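Local coordinates for protein aspartate aminotransferase (Giardia lamblia, PDB 3MEB) that probably catalyses, as a pyridoxal 5'-phosphate-dependent homodimer, the reversible transfer of an amino group from L-aspartate to 2-oxoglutarate, giving oxaloacetate and L-glutamate, at residues R119-Q124 / A305-M310; S131-F136 / D163-K168. All blocks are in the same frame, centred on the assembly; numbering follows the deposited sequence.

Contact 1: R119-Q124 / A305-M310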
ATOM      1  N   ARG A 119      -0.474 -24.085  11.399  1.00  2.00           N
ATOM      2  CA  ARG A 119      -1.007 -24.129  10.023  1.00  2.00           C
ATOM      3  C   ARG A 119      -1.259 -22.755   9.411  1.00  2.00           C
ATOM      4  O   ARG A 119      -1.475 -22.672   8.212  1.00  2.00           O
ATOM      5  CB  ARG A 119      -2.298 -24.932  10.001  1.00  2.00           C
ATOM      6  CG  ARG A 119      -2.078 -26.422  10.177  1.00  2.00           C
ATOM      7  CD  ARG A 119      -3.341 -27.078  10.617  1.00  2.10           C
ATOM      8  NE  ARG A 119      -4.412 -26.893   9.652  1.00  2.00           N
ATOM      9  CZ  ARG A 119      -5.665 -27.251   9.847  1.00  2.00           C
ATOM     10  NH1 ARG A 119      -6.035 -27.836  10.979  1.00  2.02           N
ATOM     11  NH2 ARG A 119      -6.543 -27.036   8.895  1.00  4.07           N
ATOM     12  N   ILE A 120      -1.202 -21.687  10.225  1.00  2.00           N
ATOM     13  CA  ILE A 120      -1.554 -20.350   9.758  1.00  2.00           C
ATOM     14  C   ILE A 120      -0.359 -19.467   9.420  1.00  2.00           C
ATOM     15  O   ILE A 120       0.492 -19.178  10.292  1.00  2.00           O
ATOM     16  CB  ILE A 120      -2.413 -19.568  10.764  1.00  2.00           C
ATOM     17  CG1 ILE A 120      -3.656 -20.347  11.196  1.00  2.00           C
ATOM     18  CG2 ILE A 120      -2.879 -18.236  10.140  1.00  2.00           C
ATOM     19  CD1 ILE A 120      -4.424 -19.654  12.434  1.00  2.00           C
ATOM     20  N   ALA A 121      -0.313 -19.019   8.164  1.00  2.00           N
ATOM     21  CA  ALA A 121       0.691 -18.100   7.686  1.00  2.00           C
ATOM     22  C   ALA A 121       0.030 -16.733   7.511  1.00  2.14           C
ATOM     23  O   ALA A 121      -0.867 -16.614   6.693  1.00  2.73           O
ATOM     24  CB  ALA A 121       1.246 -18.590   6.380  1.00  2.00           C
ATOM     25  N   SER A 122       0.435 -15.727   8.302  1.00  2.00           N
ATOM     26  CA  SER A 122      -0.256 -14.447   8.328  1.00  2.00           C
ATOM     27  C   SER A 122       0.686 -13.357   7.935  1.00  2.00           C
ATOM     28  O   SER A 122       1.844 -13.339   8.370  1.00  2.00           O
ATOM     29  CB  SER A 122      -0.861 -14.150   9.700  1.00  2.00           C
ATOM     30  OG  SER A 122      -1.697 -15.216  10.165  1.00  2.00           O
ATOM     31  N   CYS A 123       0.208 -12.450   7.096  1.00  2.00           N
ATOM     32  CA  CYS A 123       1.011 -11.290   6.695  1.00  2.00           C
ATOM     33  C   CYS A 123       0.097 -10.085   6.541  1.00  2.00           C
ATOM     34  O   CYS A 123      -0.885 -10.141   5.794  1.00  2.00           O
ATOM     35  CB  CYS A 123       1.738 -11.576   5.367  1.00  2.00           C
ATOM     36  SG  CYS A 123       2.790 -10.298   4.686  1.00  2.33           S
ATOM     37  N   GLN A 124       0.426  -9.011   7.253  1.00  2.00           N
ATOM     38  CA  GLN A 124      -0.260  -7.759   7.079  1.00  2.00           C
ATOM     39  C   GLN A 124      -0.246  -7.336   5.637  1.00  2.12           C
ATOM     40  O   GLN A 124       0.755  -7.525   4.920  1.00  2.00           O
ATOM     41  CB  GLN A 124       0.398  -6.639   7.901  1.00  2.00           C
ATOM     42  CG  GLN A 124      -0.399  -5.358   7.910  1.00  3.78           C
ATOM     43  CD  GLN A 124       0.156  -4.344   8.887  1.00  2.00           C
ATOM     44  OE1 GLN A 124       0.770  -4.721   9.887  1.00  3.30           O
ATOM     45  NE2 GLN A 124       0.025  -3.066   8.562  1.00  2.96           N
ATOM     46  N   ALA A 305       7.261 -24.342   9.998  1.00  2.48           N
ATOM     47  CA  ALA A 305       8.284 -24.032   9.002  1.00  2.00           C
ATOM     48  C   ALA A 305       7.650 -23.740   7.619  1.00  2.00           C
ATOM     49  O   ALA A 305       8.096 -22.836   6.913  1.00  2.00           O
ATOM     50  CB  ALA A 305       9.308 -25.155   8.897  1.00  2.00           C
ATOM     51  N   LEU A 306       6.633 -24.510   7.238  1.00  2.00           N
ATOM     52  CA  LEU A 306       5.927 -24.294   5.965  1.00  2.00           C
ATOM     53  C   LEU A 306       5.199 -22.939   6.042  1.00  2.00           C
ATOM     54  O   LEU A 306       5.310 -22.072   5.136  1.00  2.00           O
ATOM     55  CB  LEU A 306       4.959 -25.471   5.656  1.00  2.00           C
ATOM     56  CG  LEU A 306       3.947 -25.279   4.490  1.00  2.56           C
ATOM     57  CD1 LEU A 306       4.661 -24.942   3.211  1.00  3.07           C
ATOM     58  CD2 LEU A 306       3.002 -26.505   4.273  1.00  2.00           C
ATOM     59  N   SER A 307       4.485 -22.715   7.147  1.00  2.00           N
ATOM     60  CA  SER A 307       3.781 -21.454   7.275  1.00  2.00           C
ATOM     61  C   SER A 307       4.747 -20.252   7.148  1.00  2.00           C
ATOM     62  O   SER A 307       4.446 -19.236   6.468  1.00  2.00           O
ATOM     63  CB  SER A 307       3.032 -21.406   8.585  1.00  2.00           C
ATOM     64  OG  SER A 307       2.000 -22.384   8.604  1.00  2.00           O
ATOM     65  N   ALA A 308       5.910 -20.375   7.783  1.00  2.00           N
ATOM     66  CA  ALA A 308       6.892 -19.288   7.764  1.00  2.00           C
ATOM     67  C   ALA A 308       7.447 -19.067   6.353  1.00  2.00           C
ATOM     68  O   ALA A 308       7.714 -17.929   5.971  1.00  2.00           O
ATOM     69  CB  ALA A 308       8.047 -19.575   8.761  1.00  2.00           C
ATOM     70  N   ALA A 309       7.643 -20.159   5.600  1.00  2.00           N
ATOM     71  CA  ALA A 309       8.121 -20.086   4.230  1.00  2.00           C
ATOM     72  C   ALA A 309       7.096 -19.340   3.373  1.00  2.00           C
ATOM     73  O   ALA A 309       7.439 -18.497   2.514  1.00  2.00           O
ATOM     74  CB  ALA A 309       8.369 -21.504   3.657  1.00  2.00           C
ATOM     75  N   MET A 310       5.823 -19.672   3.587  1.00  2.21           N
ATOM     76  CA  MET A 310       4.761 -18.970   2.876  1.00  2.37           C
ATOM     77  C   MET A 310       4.723 -17.486   3.246  1.00  2.00           C
ATOM     78  O   MET A 310       4.616 -16.613   2.337  1.00  2.54           O
ATOM     79  CB  MET A 310       3.429 -19.685   3.094  1.00  2.62           C
ATOM     80  CG  MET A 310       3.368 -21.044   2.389  1.00  2.00           C
ATOM     81  SD  MET A 310       1.726 -21.761   2.350  1.00  3.91           S
ATOM     82  CE  MET A 310       1.347 -21.781   4.093  1.00  3.94           C
TER

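Contact 2: S131-F136 / D163-K168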
ATOM      1  N   SER A 131      -4.714  -7.234   0.331  1.00  2.00           N
ATOM      2  CA  SER A 131      -4.668  -8.658   0.725  1.00  2.00           C
ATOM      3  C   SER A 131      -5.041  -9.540  -0.479  1.00  2.00           C
ATOM      4  O   SER A 131      -4.348 -10.516  -0.756  1.00  2.41           O
ATOM      5  CB  SER A 131      -5.540  -8.899   1.947  1.00  2.00           C
ATOM      6  OG  SER A 131      -5.086  -8.166   3.069  1.00  2.00           O
ATOM      7  N   LEU A 132      -6.060  -9.140  -1.254  1.00  2.00           N
ATOM      8  CA  LEU A 132      -6.455  -9.877  -2.468  1.00  2.00           C
ATOM      9  C   LEU A 132      -5.378  -9.843  -3.508  1.00  2.00           C
ATOM     10  O   LEU A 132      -5.093 -10.855  -4.118  1.00  2.44           O
ATOM     11  CB  LEU A 132      -7.736  -9.289  -3.092  1.00  2.00           C
ATOM     12  CG  LEU A 132      -9.030  -9.391  -2.260  1.00  2.23           C
ATOM     13  CD1 LEU A 132     -10.027  -8.303  -2.658  1.00  2.00           C
ATOM     14  CD2 LEU A 132      -9.662 -10.850  -2.339  1.00  2.47           C
ATOM     15  N   HIS A 133      -4.849  -8.659  -3.784  1.00  2.00           N
ATOM     16  CA  HIS A 133      -3.733  -8.551  -4.699  1.00  2.00           C
ATOM     17  C   HIS A 133      -2.615  -9.565  -4.383  1.00  2.00           C
ATOM     18  O   HIS A 133      -2.242 -10.364  -5.245  1.00  2.00           O
ATOM     19  CB  HIS A 133      -3.170  -7.123  -4.785  1.00  2.00           C
ATOM     20  CG  HIS A 133      -1.913  -7.035  -5.584  1.00  2.00           C
ATOM     21  ND1 HIS A 133      -1.882  -7.222  -6.953  1.00  2.00           N
ATOM     22  CD2 HIS A 133      -0.633  -6.808  -5.205  1.00  2.00           C
ATOM     23  CE1 HIS A 133      -0.635  -7.125  -7.377  1.00  2.00           C
ATOM     24  NE2 HIS A 133       0.144  -6.883  -6.336  1.00  2.00           N
ATOM     25  N   ILE A 134      -2.096  -9.496  -3.168  1.00  2.00           N
ATOM     26  CA  ILE A 134      -0.942 -10.315  -2.767  1.00  2.00           C
ATOM     27  C   ILE A 134      -1.305 -11.803  -2.732  1.00  2.00           C
ATOM     28  O   ILE A 134      -0.499 -12.652  -3.148  1.00  2.00           O
ATOM     29  CB  ILE A 134      -0.344  -9.864  -1.406  1.00  2.00           C
ATOM     30  CG1 ILE A 134       0.287  -8.475  -1.552  1.00  2.00           C
ATOM     31  CG2 ILE A 134       0.726 -10.874  -0.905  1.00  2.00           C
ATOM     32  CD1 ILE A 134       1.529  -8.435  -2.478  1.00  2.00           C
ATOM     33  N   GLY A 135      -2.533 -12.098  -2.308  1.00  2.00           N
ATOM     34  CA  GLY A 135      -3.002 -13.472  -2.240  1.00  2.00           C
ATOM     35  C   GLY A 135      -3.261 -14.066  -3.632  1.00  2.00           C
ATOM     36  O   GLY A 135      -2.847 -15.201  -3.926  1.00  2.00           O
ATOM     37  N   PHE A 136      -3.853 -13.274  -4.524  1.00  2.00           N
ATOM     38  CA  PHE A 136      -4.005 -13.689  -5.943  1.00  2.00           C
ATOM     39  C   PHE A 136      -2.641 -13.986  -6.595  1.00  2.00           C
ATOM     40  O   PHE A 136      -2.445 -15.028  -7.279  1.00  2.45           O
ATOM     41  CB  PHE A 136      -4.729 -12.604  -6.746  1.00  2.00           C
ATOM     42  CG  PHE A 136      -6.214 -12.525  -6.515  1.00  2.18           C
ATOM     43  CD1 PHE A 136      -6.825 -13.103  -5.405  1.00  5.94           C
ATOM     44  CD2 PHE A 136      -7.014 -11.808  -7.403  1.00  3.19           C
ATOM     45  CE1 PHE A 136      -8.198 -12.968  -5.200  1.00  4.84           C
ATOM     46  CE2 PHE A 136      -8.372 -11.675  -7.186  1.00  3.39           C
ATOM     47  CZ  PHE A 136      -8.958 -12.250  -6.093  1.00  3.47           C
ATOM     48  N   ASP A 163      -7.319  -9.070 -13.078  1.00  2.00           N
ATOM     49  CA  ASP A 163      -6.688  -8.779 -14.356  1.00  2.73           C
ATOM     50  C   ASP A 163      -5.237  -8.371 -14.185  1.00  2.10           C
ATOM     51  O   ASP A 163      -4.363  -8.772 -14.953  1.00  3.14           O
ATOM     52  CB  ASP A 163      -7.418  -7.681 -15.091  1.00  2.57           C
ATOM     53  CG  ASP A 163      -6.801  -7.383 -16.433  1.00  5.59           C
ATOM     54  OD1 ASP A 163      -6.522  -8.325 -17.221  1.00  5.07           O
ATOM     55  OD2 ASP A 163      -6.629  -6.185 -16.711  1.00  6.41           O
ATOM     56  N   LYS A 164      -4.940  -7.567 -13.174  1.00  2.00           N
ATOM     57  CA  LYS A 164      -3.551  -7.124 -13.060  1.00  2.00           C
ATOM     58  C   LYS A 164      -2.597  -8.301 -12.719  1.00  2.34           C
ATOM     59  O   LYS A 164      -1.436  -8.272 -13.167  1.00  2.71           O
ATOM     60  CB  LYS A 164      -3.426  -5.964 -12.046  1.00  2.00           C
ATOM     61  CG  LYS A 164      -1.959  -5.623 -11.653  1.00  3.59           C
ATOM     62  CD  LYS A 164      -1.833  -4.284 -10.909  1.00  3.68           C
ATOM     63  CE  LYS A 164      -0.396  -4.079 -10.397  1.00  2.47           C
ATOM     64  NZ  LYS A 164      -0.146  -2.708  -9.876  1.00  2.00           N
ATOM     65  N   VAL A 165      -3.062  -9.322 -11.964  1.00  2.11           N
ATOM     66  CA  VAL A 165      -2.195 -10.457 -11.596  1.00  2.15           C
ATOM     67  C   VAL A 165      -2.133 -11.512 -12.722  1.00  4.04           C
ATOM     68  O   VAL A 165      -1.063 -11.982 -13.077  1.00  2.96           O
ATOM     69  CB  VAL A 165      -2.596 -11.101 -10.249  1.00  2.93           C
ATOM     70  CG1 VAL A 165      -1.784 -12.408  -9.940  1.00  2.00           C
ATOM     71  CG2 VAL A 165      -2.409 -10.058  -9.086  1.00  2.05           C
ATOM     72  N   PHE A 166      -3.277 -11.861 -13.288  1.00  4.81           N
ATOM     73  CA  PHE A 166      -3.369 -13.069 -14.126  1.00  5.41           C
ATOM     74  C   PHE A 166      -3.363 -12.704 -15.594  1.00  6.17           C
ATOM     75  O   PHE A 166      -2.932 -13.508 -16.404  1.00  5.64           O
ATOM     76  CB  PHE A 166      -4.656 -13.826 -13.857  1.00  5.62           C
ATOM     77  CG  PHE A 166      -4.694 -14.573 -12.548  1.00  6.75           C
ATOM     78  CD1 PHE A 166      -4.427 -15.936 -12.501  1.00  8.26           C
ATOM     79  CD2 PHE A 166      -5.022 -13.920 -11.379  1.00  6.80           C
ATOM     80  CE1 PHE A 166      -4.473 -16.636 -11.305  1.00  7.88           C
ATOM     81  CE2 PHE A 166      -5.091 -14.599 -10.181  1.00  6.50           C
ATOM     82  CZ  PHE A 166      -4.812 -15.963 -10.130  1.00  6.21           C
ATOM     83  N   ASN A 167      -3.807 -11.483 -15.912  1.00  7.80           N
ATOM     84  CA  ASN A 167      -4.112 -11.052 -17.294  1.00 10.03           C
ATOM     85  C   ASN A 167      -5.359 -11.788 -17.790  1.00 11.51           C
ATOM     86  O   ASN A 167      -5.271 -12.931 -18.258  1.00 12.25           O
ATOM     87  CB  ASN A 167      -2.910 -11.229 -18.246  1.00 10.08           C
ATOM     88  CG  ASN A 167      -3.162 -10.676 -19.676  1.00 10.25           C
ATOM     89  OD1 ASN A 167      -4.242 -10.838 -20.255  1.00 10.04           O
ATOM     90  ND2 ASN A 167      -2.125 -10.075 -20.266  1.00 10.48           N
ATOM     91  N   LYS A 168      -6.509 -11.112 -17.655  1.00 13.47           N
ATOM     92  CA  LYS A 168      -7.809 -11.582 -18.142  1.00 15.49           C
ATOM     93  C   LYS A 168      -7.786 -12.222 -19.502  1.00 16.00           C
ATOM     94  O   LYS A 168      -8.551 -13.147 -19.737  1.00 17.84           O
ATOM     95  CB  LYS A 168      -8.820 -10.429 -18.269  1.00 15.87           C
ATOM     96  CG  LYS A 168      -9.555 -10.100 -17.008  1.00 18.70           C
ATOM     97  CD  LYS A 168     -11.023  -9.702 -17.287  1.00 22.19           C
ATOM     98  CE  LYS A 168     -11.183  -8.352 -17.952  1.00 22.98           C
ATOM     99  NZ  LYS A 168     -12.404  -7.716 -17.395  1.00 22.05           N
TER

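Contact 1: R119-Q124 / A305-M310
Ala121 of edge strand 120-125 packs on Ser307 and Met310 of helix 300-319. The apolar part is small. Ala121 CB lies 3.9 Å from Met310 CE. The Met310 chain is extended at chi2 and bends at chi3 (-56°), which turns this methyl to Ala121. The CB atoms of Ala121 and Ser307 are 4.0 Å apart.

The polar backbone also takes part. Ala121 CB sits 3.3 Å from Ser307 O, a carbonyl of the helix. Ser307 CB approaches Ile120 O at 3.8 Å. Ser307 OG lies beside its own backbone N (chi1 -65°) and reaches the start of the strand, 3.4 Å from Arg119 C. Two carbonyls, Gly118 O and Asn303 O, are hydrogen-bond partners of this hydroxyl; having one proton, it must share or alternate between them.

The axes of segments 120-124 and 305-310 come within 7.1 Å, at 25° to each other. The contact lays the helix on the large-domain sheet of this fold-type I aminotransferase, away from the annotated sites. Strand 120-125 is the outermost strand of that mixed sheet within this chain and pairs with the antiparallel strand 287-292. Helix 300-319 packs against Ala121 and Cys123, while helix 97-108 meets Ile120 and Ser122.

Contact 2: S131-F136 / D163-K168
Val165 fits between His133 and Phe136, joining two helices of the large, PLP-binding domain of a fold-type I aminotransferase. Helix 127-142 follows the first strand of the mixed sheet. Helix 157-166 ends at this contact.

The packing is mainly apolar. The two methyls of Val165 have different main partners. CG2 meets the His133 ring obliquely, 3.6 Å from His133 ND1. CG1 is anti to the Val165 backbone N (chi1 173°) and rests 3.8 Å from Phe136 O. The Phe136 side chain starts toward the other helix, but its ring turns away. It is therefore Phe136 CB that touches, 4.0 Å from Phe166 CE2. The Phe136 ring meets Phe148 and Phe239 edge-to-face. Phe166 also brings CZ to 3.8 Å from Phe136 O.

The polar ends lead to the dimer interface. The extended chain of Lys164 passes His133, with Lys164 CE 4.3 Å from His133 CE1. Lys164 NZ makes a salt bridge with Glu137 and hydrogen bonds with Thr321 and His133 of the second subunit, and His133 NE2 is bonded in turn to Lys164 of that subunit.

The helix end has its own polar closure. Asn167 leaves helical geometry with positive phi (69°), while its N still bonds Asp163 O. The next backbone N is held by a side chain: Lys168 N donates to Asp163 OD1 at 2.8 Å, through the anti lone pair of that oxygen, with an N-H...O angle of 151°.

Overall arrangement
The two contacts lie in one domain, with centres about 19 Å apart. Their nearest atoms are about 5 Å apart and do not touch. The chain joins them directly: strand 120-125 of contact 1 leads into helix 127-142 of contact 2. The first turn of that helix carries Ser127, Gly128 and Thr129, which bind the cofactor. Contact 2 is the nearer to the active site. The Phe136 side chain is about 9 Å from the bound PLP and about 8 Å from that of Trp155. Contact 1 lies away from the annotated sites. Both reach the second subunit, contact 1 through packing on its Phe25 and Phe28, contact 2 through polar bonds as well as packing.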